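Local coordinates for Alpha/beta hydrolase (Pectobacterium atrosepticum SCRI1043, PDB 3BDV), which is probably a hydrolase of the alpha/beta-hydrolase fold, related to YdeN-like serine hydrolases, and binds calcium ions in the crystal, at residues Leu104-Glu109 / Gly162-Glu167. Residues are numbered along the deposited sequence; the frame is centred on the assembly and turned at random.
Sequences LVAPAE and GHINAE
The loop after strand 154-157, which brings in the presumed catalytic His-163 of this alpha/beta-hydrolase fold, packs through His-163 and Ile-164 on Val-105 and Ala-106, where strand 99-105 runs out at the C-terminal end of the parallel sheet. The backbones of the two segments come nearest at Ala-106 and His-163, whose CA atoms are 6.5 Å apart. Ile-164 supplies the apolar half of the contact. Its CG2 meets CG1 of Val-105 at 3.7 Å, while its CD1 lies 3.9 Å from the same Val-105 CG1 and also 3.9 Å from Ala-106 CB, spanning both residues. Val-105 presents that methyl because CG1 stands anti to its backbone N (chi1 178°), and the two branched side chains meet at a slant. On the other flank, Ala-106 CB sits 3.6 Å from the carbonyl O of His-163 and approaches the imidazole obliquely, 4.5 Å from ND1. That ND1 is hydrogen-bonded to Asp-136, and the ring touches Ser-82 of a GxSxG sequence resembling a nucleophile elbow; the grouping is consistent with a Ser-His-Asp catalytic triad. The backbone O of His-163 accepts a hydrogen bond from His-81 NE2. Between the segments themselves the adhesion is thus van der Waals: methyl groups of Val-105, Ala-106 and Ile-164 pack together beside the histidine, whereas the hydrogen bond from ND1 to Asp-136 probably helps to fix the rotation of the ring.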
loop_
_atom_site.group_PDB
_atom_site.type_symbol
_atom_site.label_atom_id
_atom_site.label_comp_id
_atom_site.label_asym_id
_atom_site.label_seq_id
_atom_site.Cartn_x
_atom_site.Cartn_y
_atom_site.Cartn_z
ATOM N N LEU A 104 1.881 -0.189 -3.383
ATOM C CA LEU A 104 1.060 0.981 -3.757
ATOM C C LEU A 104 -0.106 0.473 -4.597
ATOM O O LEU A 104 0.029 0.110 -5.747
ATOM C CB LEU A 104 1.859 2.025 -4.534
ATOM C CG LEU A 104 3.130 2.464 -3.836
ATOM C CD1 LEU A 104 4.016 3.497 -4.610
ATOM C CD2 LEU A 104 2.782 2.992 -2.434
ATOM N N VAL A 105 -1.286 0.484 -3.998
ATOM C CA VAL A 105 -2.436 -0.080 -4.667
ATOM C C VAL A 105 -3.344 1.061 -5.099
ATOM O O VAL A 105 -3.842 1.805 -4.256
ATOM C CB VAL A 105 -3.225 -1.017 -3.729
ATOM C CG1 VAL A 105 -4.503 -1.571 -4.492
ATOM C CG2 VAL A 105 -2.305 -2.141 -3.183
ATOM N N ALA A 106 -3.527 1.207 -6.404
ATOM C CA ALA A 106 -4.336 2.322 -6.955
ATOM C C ALA A 106 -3.846 3.673 -6.399
ATOM O O ALA A 106 -4.623 4.476 -5.872
ATOM C CB ALA A 106 -5.855 2.128 -6.704
ATOM N N PRO A 107 -2.546 3.955 -6.556
ATOM C CA PRO A 107 -2.079 5.276 -6.157
ATOM C C PRO A 107 -2.847 6.314 -6.960
ATOM O O PRO A 107 -3.114 6.104 -8.144
ATOM C CB PRO A 107 -0.607 5.263 -6.550
ATOM C CG PRO A 107 -0.520 4.392 -7.596
ATOM C CD PRO A 107 -1.500 3.257 -7.317
ATOM N N ALA A 108 -3.218 7.419 -6.320
ATOM C CA ALA A 108 -3.905 8.471 -7.028
ATOM C C ALA A 108 -2.884 9.365 -7.778
ATOM O O ALA A 108 -1.776 9.544 -7.315
ATOM C CB ALA A 108 -4.754 9.283 -6.038
ATOM N N GLU A 109 -3.310 9.962 -8.881
ATOM C CA GLU A 109 -2.563 11.028 -9.520
ATOM C C GLU A 109 -2.430 12.170 -8.511
ATOM O O GLU A 109 -3.427 12.665 -7.978
ATOM C CB GLU A 109 -3.323 11.471 -10.793
ATOM C CG GLU A 109 -2.645 12.517 -11.611
ATOM C CD GLU A 109 -1.416 12.004 -12.327
ATOM O OE1 GLU A 109 -1.559 11.137 -13.215
ATOM O OE2 GLU A 109 -0.314 12.481 -12.016
ATOM N N GLY A 162 -11.944 -1.009 -11.341
ATOM C CA GLY A 162 -12.383 0.249 -10.720
ATOM C C GLY A 162 -11.273 0.942 -9.921
ATOM O O GLY A 162 -10.101 1.008 -10.352
ATOM N N HIS A 163 -11.635 1.420 -8.731
ATOM C CA HIS A 163 -10.727 2.076 -7.791
ATOM C C HIS A 163 -10.079 1.100 -6.785
ATOM O O HIS A 163 -9.348 1.524 -5.898
ATOM C CB HIS A 163 -11.477 3.220 -7.086
ATOM C CG HIS A 163 -10.655 4.084 -6.202
ATOM N ND1 HIS A 163 -9.516 4.740 -6.630
ATOM C CD2 HIS A 163 -10.811 4.410 -4.896
ATOM C CE1 HIS A 163 -9.031 5.458 -5.629
ATOM N NE2 HIS A 163 -9.788 5.264 -4.559
ATOM N N ILE A 164 -10.285 -0.193 -7.012
ATOM C CA ILE A 164 -9.727 -1.300 -6.225
ATOM C C ILE A 164 -10.189 -1.112 -4.772
ATOM O O ILE A 164 -9.413 -0.882 -3.866
ATOM C CB ILE A 164 -8.147 -1.463 -6.361
ATOM C CG1 ILE A 164 -7.665 -1.311 -7.812
ATOM C CG2 ILE A 164 -7.715 -2.877 -5.845
ATOM C CD1 ILE A 164 -6.176 -1.548 -8.003
ATOM N N ASN A 165 -11.495 -1.151 -4.602
ATOM C CA ASN A 165 -12.136 -0.927 -3.327
ATOM C C ASN A 165 -13.321 -1.928 -3.255
ATOM O O ASN A 165 -13.476 -2.756 -4.151
ATOM C CB ASN A 165 -12.579 0.510 -3.187
ATOM C CG ASN A 165 -13.566 0.970 -4.276
ATOM O OD1 ASN A 165 -14.004 0.179 -5.125
ATOM N ND2 ASN A 165 -13.908 2.277 -4.246
ATOM N N ALA A 166 -14.092 -1.870 -2.172
ATOM C CA ALA A 166 -15.165 -2.830 -1.932
ATOM C C ALA A 166 -16.169 -2.809 -3.044
ATOM O O ALA A 166 -16.650 -3.856 -3.453
ATOM C CB ALA A 166 -15.852 -2.522 -0.623
ATOM N N GLU A 167 -16.491 -1.606 -3.508
ATOM C CA GLU A 167 -17.539 -1.402 -4.504
ATOM C C GLU A 167 -17.151 -2.124 -5.786
ATOM O O GLU A 167 -18.020 -2.562 -6.497
ATOM C CB GLU A 167 -17.766 0.092 -4.762
ATOM C CG GLU A 167 -18.296 0.881 -3.513
ATOM C CD GLU A 167 -17.181 1.466 -2.588
ATOM O OE1 GLU A 167 -16.217 0.771 -2.205
ATOM O OE2 GLU A 167 -17.275 2.660 -2.229
#